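Local atomic coordinates of phospho-2-dehydro-3-deoxyheptonate aldolase (PDB entry 3TQK), a protein that probably condenses phosphoenolpyruvate with D-erythrose 4-phosphate to form DAHP, the first step of chorismate biosynthesis. Residues K38-I43 with S177-F182; R89-K94 with I154-I159. One frame throughout, in Å; residues are numbered along the deposited sequence.

Contact 1 (K38-I43 with S177-F182); sequences KEIANI and SASIGF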
loop_
_atom_site.group_PDB
_atom_site.type_symbol
_atom_site.label_atom_id
_atom_site.label_comp_id
_atom_site.label_asym_id
_atom_site.label_seq_id
_atom_site.Cartn_x
_atom_site.Cartn_y
_atom_site.Cartn_z
ATOM N N LYS A 38 14.305 -23.879 0.699
ATOM C CA LYS A 38 14.618 -24.540 1.962
ATOM C C LYS A 38 15.878 -23.910 2.563
ATOM O O LYS A 38 15.925 -23.594 3.747
ATOM C CB LYS A 38 14.826 -26.046 1.782
ATOM C CG LYS A 38 13.565 -26.845 1.464
ATOM C CD LYS A 38 13.917 -28.340 1.396
ATOM C CE LYS A 38 12.991 -29.143 0.472
ATOM N NZ LYS A 38 13.691 -30.384 -0.037
ATOM N N GLU A 39 16.880 -23.709 1.722
ATOM C CA GLU A 39 18.119 -23.084 2.153
ATOM C C GLU A 39 17.951 -21.673 2.733
ATOM O O GLU A 39 18.529 -21.379 3.778
ATOM C CB GLU A 39 19.135 -23.094 1.012
ATOM C CG GLU A 39 19.606 -24.526 0.653
ATOM C CD GLU A 39 20.768 -24.558 -0.348
ATOM O OE1 GLU A 39 21.229 -23.473 -0.775
ATOM O OE2 GLU A 39 21.225 -25.684 -0.689
ATOM N N ILE A 40 17.175 -20.798 2.091
ATOM C CA ILE A 40 17.011 -19.433 2.633
ATOM C C ILE A 40 16.143 -19.444 3.898
ATOM O O ILE A 40 16.394 -18.659 4.817
ATOM C CB ILE A 40 16.445 -18.416 1.597
ATOM C CG1 ILE A 40 16.563 -16.980 2.114
ATOM C CG2 ILE A 40 14.985 -18.721 1.241
ATOM C CD1 ILE A 40 17.956 -16.534 2.486
ATOM N N ALA A 41 15.138 -20.319 3.955
ATOM C CA ALA A 41 14.309 -20.439 5.160
ATOM C C ALA A 41 15.171 -20.784 6.392
ATOM O O ALA A 41 15.016 -20.176 7.447
ATOM C CB ALA A 41 13.183 -21.484 4.970
ATOM N N ASN A 42 16.092 -21.727 6.236
ATOM C CA ASN A 42 16.985 -22.136 7.317
ATOM C C ASN A 42 17.956 -21.041 7.728
ATOM O O ASN A 42 18.248 -20.876 8.909
ATOM C CB ASN A 42 17.754 -23.388 6.921
ATOM C CG ASN A 42 16.911 -24.645 7.043
ATOM O OD1 ASN A 42 16.252 -24.866 8.061
ATOM N ND2 ASN A 42 16.962 -25.493 6.027
ATOM N N ILE A 43 18.457 -20.292 6.758
ATOM C CA ILE A 43 19.286 -19.137 7.079
ATOM C C ILE A 43 18.465 -18.079 7.848
ATOM O O ILE A 43 18.919 -17.582 8.866
ATOM C CB ILE A 43 19.947 -18.553 5.834
ATOM C CG1 ILE A 43 20.966 -19.557 5.274
ATOM C CG2 ILE A 43 20.642 -17.255 6.170
ATOM C CD1 ILE A 43 21.403 -19.280 3.827
ATOM N N SER A 177 4.569 -18.620 -1.213
ATOM C CA SER A 177 5.429 -19.714 -0.770
ATOM C C SER A 177 6.859 -19.245 -0.466
ATOM O O SER A 177 7.489 -19.731 0.465
ATOM C CB SER A 177 5.473 -20.825 -1.819
ATOM O OG SER A 177 4.230 -21.503 -1.917
ATOM N N ALA A 178 7.367 -18.322 -1.266
ATOM C CA ALA A 178 8.700 -17.755 -1.072
ATOM C C ALA A 178 8.872 -17.217 0.347
ATOM O O ALA A 178 7.905 -16.836 0.995
ATOM C CB ALA A 178 8.940 -16.630 -2.079
ATOM N N SER A 179 10.106 -17.198 0.829
ATOM C CA SER A 179 10.428 -16.400 2.003
ATOM C C SER A 179 10.252 -14.925 1.624
ATOM O O SER A 179 10.429 -14.563 0.460
ATOM C CB SER A 179 11.859 -16.674 2.463
ATOM O OG SER A 179 11.981 -17.977 2.990
ATOM N N ILE A 180 9.897 -14.089 2.596
ATOM C CA ILE A 180 9.590 -12.690 2.332
ATOM C C ILE A 180 10.267 -11.770 3.345
ATOM O O ILE A 180 10.122 -11.959 4.537
ATOM C CB ILE A 180 8.080 -12.414 2.404
ATOM C CG1 ILE A 180 7.308 -13.282 1.416
ATOM C CG2 ILE A 180 7.786 -10.935 2.139
ATOM C CD1 ILE A 180 7.645 -12.987 -0.041
ATOM N N GLY A 181 10.989 -10.770 2.858
ATOM C CA GLY A 181 11.490 -9.701 3.690
ATOM C C GLY A 181 10.638 -8.447 3.533
ATOM O O GLY A 181 10.157 -8.148 2.432
ATOM N N PHE A 182 10.447 -7.725 4.641
ATOM C CA PHE A 182 9.666 -6.490 4.676
ATOM C C PHE A 182 10.583 -5.332 5.024
ATOM O O PHE A 182 11.192 -5.307 6.102
ATOM C CB PHE A 182 8.587 -6.557 5.758
ATOM C CG PHE A 182 7.504 -7.571 5.500
ATOM C CD1 PHE A 182 7.733 -8.920 5.698
ATOM C CD2 PHE A 182 6.241 -7.171 5.097
ATOM C CE1 PHE A 182 6.720 -9.862 5.479
ATOM C CE2 PHE A 182 5.221 -8.120 4.888
ATOM C CZ PHE A 182 5.467 -9.452 5.081
#
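I40 and A41 of helix 27-45 meet S179 at the start of strand 179-183. The tight part is small and centred on one hydroxyl. S179 OG lies 3.6 Å from I40 CG2, the short branch of the isoleucine. S179 CB follows at 3.9 Å from the same I40 CG2. On the next residue, the helix backbone itself is the surface, with A41 CA 4.0 Å from S179 OG. A41 CB adds a longer approach of 4.2 Å to S179 OG. The small side chains let the backbones come close, with the CA atoms of A41 and S179 6.4 Å apart. S179 OG stands anti to its carbonyl carbon (chi1 -69°), and this swings it toward the helix. No hydrogen bond joins the two segments, so the contact is one of packing.

The other side is looser. The CB of K38 points away from the strand, and the residue is exposed. S177, also exposed, packs on N6 of the second subunit. E39 is partly exposed and held by a salt bridge to R50. On the buried side, I40 also touches L85 and W156, and N225 packs against both A41 and S179. Helix 27-45 precedes the first barrel strand and lies against the beginnings of strands 84-89, 156-159 and 179-183. It thus covers part of the N-terminal end of a TIM barrel, the fold of the class-I DAHP synthases.

Contact 2 (R89-K94 with I154-I159); sequences RVYFEK and ITWGAI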
loop_
_atom_site.group_PDB
_atom_site.type_symbol
_atom_site.label_atom_id
_atom_site.label_comp_id
_atom_site.label_asym_id
_atom_site.label_seq_id
_atom_site.Cartn_x
_atom_site.Cartn_y
_atom_site.Cartn_z
ATOM N N ARG A 89 19.034 -10.743 -7.790
ATOM C CA ARG A 89 18.022 -9.711 -7.713
ATOM C C ARG A 89 17.453 -9.470 -9.108
ATOM O O ARG A 89 18.174 -9.059 -10.029
ATOM C CB ARG A 89 18.687 -8.455 -7.153
ATOM C CG ARG A 89 17.798 -7.286 -6.886
ATOM C CD ARG A 89 18.646 -6.026 -6.671
ATOM N NE ARG A 89 17.787 -4.870 -6.855
ATOM C CZ ARG A 89 17.055 -4.310 -5.901
ATOM N NH1 ARG A 89 17.115 -4.747 -4.654
ATOM N NH2 ARG A 89 16.267 -3.279 -6.199
ATOM N N VAL A 90 16.166 -9.750 -9.272
ATOM C CA VAL A 90 15.501 -9.576 -10.557
ATOM C C VAL A 90 14.258 -8.715 -10.343
ATOM O O VAL A 90 13.140 -9.235 -10.234
ATOM C CB VAL A 90 15.124 -10.944 -11.191
ATOM C CG1 VAL A 90 14.825 -10.777 -12.667
ATOM C CG2 VAL A 90 16.240 -11.968 -10.993
ATOM N N TYR A 91 14.463 -7.396 -10.271
ATOM C CA TYR A 91 13.388 -6.457 -9.938
ATOM C C TYR A 91 12.771 -5.826 -11.171
ATOM O O TYR A 91 13.476 -5.445 -12.099
ATOM C CB TYR A 91 13.887 -5.376 -8.990
ATOM C CG TYR A 91 13.854 -5.802 -7.539
ATOM C CD1 TYR A 91 14.393 -7.021 -7.137
ATOM C CD2 TYR A 91 13.276 -4.997 -6.568
ATOM C CE1 TYR A 91 14.366 -7.421 -5.817
ATOM C CE2 TYR A 91 13.252 -5.394 -5.228
ATOM C CZ TYR A 91 13.803 -6.611 -4.864
ATOM O OH TYR A 91 13.795 -7.020 -3.542
ATOM N N PHE A 92 11.449 -5.709 -11.177
ATOM C CA PHE A 92 10.745 -5.262 -12.381
ATOM C C PHE A 92 9.989 -3.945 -12.192
ATOM O O PHE A 92 9.133 -3.595 -13.005
ATOM C CB PHE A 92 9.789 -6.354 -12.857
ATOM C CG PHE A 92 10.478 -7.612 -13.299
ATOM C CD1 PHE A 92 11.361 -7.591 -14.364
ATOM C CD2 PHE A 92 10.252 -8.815 -12.640
ATOM C CE1 PHE A 92 11.999 -8.747 -14.784
ATOM C CE2 PHE A 92 10.883 -9.972 -13.061
ATOM C CZ PHE A 92 11.761 -9.936 -14.131
ATOM N N GLU A 93 10.327 -3.206 -11.140
ATOM C CA GLU A 93 9.618 -1.973 -10.817
ATOM C C GLU A 93 10.541 -1.007 -10.061
ATOM O O GLU A 93 11.331 -1.415 -9.212
ATOM C CB GLU A 93 8.357 -2.305 -10.002
ATOM C CG GLU A 93 7.268 -1.219 -9.967
ATOM C CD GLU A 93 7.190 -0.456 -8.632
ATOM O OE1 GLU A 93 8.195 -0.416 -7.876
ATOM O OE2 GLU A 93 6.111 0.109 -8.335
ATOM N N LYS A 94 10.437 0.272 -10.394
ATOM C CA LYS A 94 11.186 1.321 -9.719
ATOM C C LYS A 94 10.210 2.277 -9.019
ATOM O O LYS A 94 9.337 2.861 -9.668
ATOM C CB LYS A 94 12.034 2.089 -10.733
ATOM C CG LYS A 94 12.804 3.292 -10.166
ATOM C CD LYS A 94 13.767 2.902 -9.053
ATOM C CE LYS A 94 14.514 4.125 -8.539
ATOM N NZ LYS A 94 13.627 4.989 -7.745
ATOM N N ILE A 154 10.218 -17.747 -7.857
ATOM C CA ILE A 154 10.837 -16.861 -6.869
ATOM C C ILE A 154 11.157 -17.635 -5.584
ATOM O O ILE A 154 10.281 -18.306 -5.003
ATOM C CB ILE A 154 9.912 -15.685 -6.544
ATOM C CG1 ILE A 154 9.727 -14.818 -7.791
ATOM C CG2 ILE A 154 10.443 -14.846 -5.367
ATOM C CD1 ILE A 154 11.016 -14.336 -8.405
ATOM N N THR A 155 12.425 -17.534 -5.177
ATOM C CA THR A 155 12.942 -18.132 -3.949
ATOM C C THR A 155 12.705 -17.235 -2.736
ATOM O O THR A 155 12.355 -17.709 -1.662
ATOM C CB THR A 155 14.438 -18.356 -4.077
ATOM O OG1 THR A 155 14.676 -19.410 -5.022
ATOM C CG2 THR A 155 15.069 -18.706 -2.699
ATOM N N TRP A 156 12.914 -15.940 -2.930
ATOM C CA TRP A 156 12.830 -14.955 -1.871
ATOM C C TRP A 156 12.233 -13.694 -2.455
ATOM O O TRP A 156 12.634 -13.267 -3.528
ATOM C CB TRP A 156 14.222 -14.627 -1.351
ATOM C CG TRP A 156 14.264 -13.567 -0.314
ATOM C CD1 TRP A 156 14.229 -13.751 1.033
ATOM C CD2 TRP A 156 14.382 -12.165 -0.524
ATOM N NE1 TRP A 156 14.301 -12.550 1.671
ATOM C CE2 TRP A 156 14.405 -11.559 0.736
ATOM C CE3 TRP A 156 14.457 -11.356 -1.662
ATOM C CZ2 TRP A 156 14.500 -10.188 0.899
ATOM C CZ3 TRP A 156 14.559 -9.996 -1.498
ATOM C CH2 TRP A 156 14.575 -9.424 -0.228
ATOM N N GLY A 157 11.287 -13.093 -1.749
ATOM C CA GLY A 157 10.646 -11.871 -2.234
ATOM C C GLY A 157 10.650 -10.774 -1.211
ATOM O O GLY A 157 10.918 -11.021 -0.048
ATOM N N ALA A 158 10.323 -9.560 -1.642
ATOM C CA ALA A 158 10.304 -8.410 -0.752
ATOM C C ALA A 158 9.006 -7.635 -0.843
ATOM O O ALA A 158 8.405 -7.545 -1.919
ATOM C CB ALA A 158 11.464 -7.485 -1.064
ATOM N N ILE A 159 8.596 -7.069 0.298
ATOM C CA ILE A 159 7.598 -6.015 0.343
ATOM C C ILE A 159 8.368 -4.725 0.558
ATOM O O ILE A 159 9.174 -4.622 1.489
ATOM C CB ILE A 159 6.590 -6.232 1.480
ATOM C CG1 ILE A 159 5.897 -7.596 1.326
ATOM C CG2 ILE A 159 5.547 -5.108 1.511
ATOM C CD1 ILE A 159 5.186 -7.772 -0.022
#
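Inside the TIM barrel, close to the metal site, Y91 meets W156 and A158. Y91 lies just after strand 84-89, and the other two residues are on strand 156-159. The phenol oxygen does all the touching. Y91 OH is 3.4 Å from A158 CB, which points toward the 89-94 segment. Y91 OH is also 3.7 Å from W156 CZ3 and meets the indole at its edge, near the ring plane. The two ring planes are only about 30° apart, but the rings lie side by side, so neither covers the other's face. With chi1 at 177° the indole of W156 extends away from its own backbone N, which brings the six-membered ring, at CZ3, to the tyrosine hydroxyl. No hydrogen bond joins the two segments. The other side of the indole is held elsewhere: W156 NE1 is hydrogen-bonded to H227 NE2.

One face of the Y91 ring is covered from within its own segment. R89 CZ sits over the ring centre, 3.7 Å above its plane. R89 is fixed in turn by hydrogen bonds to P57 O and to the backbone O of C58, a manganese ligand.

Strand 137-140 runs between strands 84-89 and 156-159, M297 of strand 293-299 touches R89, Y91 and W156, and V90 packs on helix 116-132.

How the contacts relate
Both contacts are buried, but at different depths. The centre of contact 2 is about 4 Å from the centre of the chain, that of contact 1 about 11 Å. They share the barrel sheet, since strands 156-159 and 179-183 are parallel neighbours. Probable backbone hydrogen bonds join them, S179 O to G157 N (2.8 Å) and G181 O to I159 N (2.9 Å). Contact 1 joins an outer helix to a strand start and has a solvent side. Contact 2 joins a loop to a strand in the interior near the metal. In each a hydroxyl oxygen lies against a methyl; contact 1 adds a helix CA, contact 2 the edge of an indole.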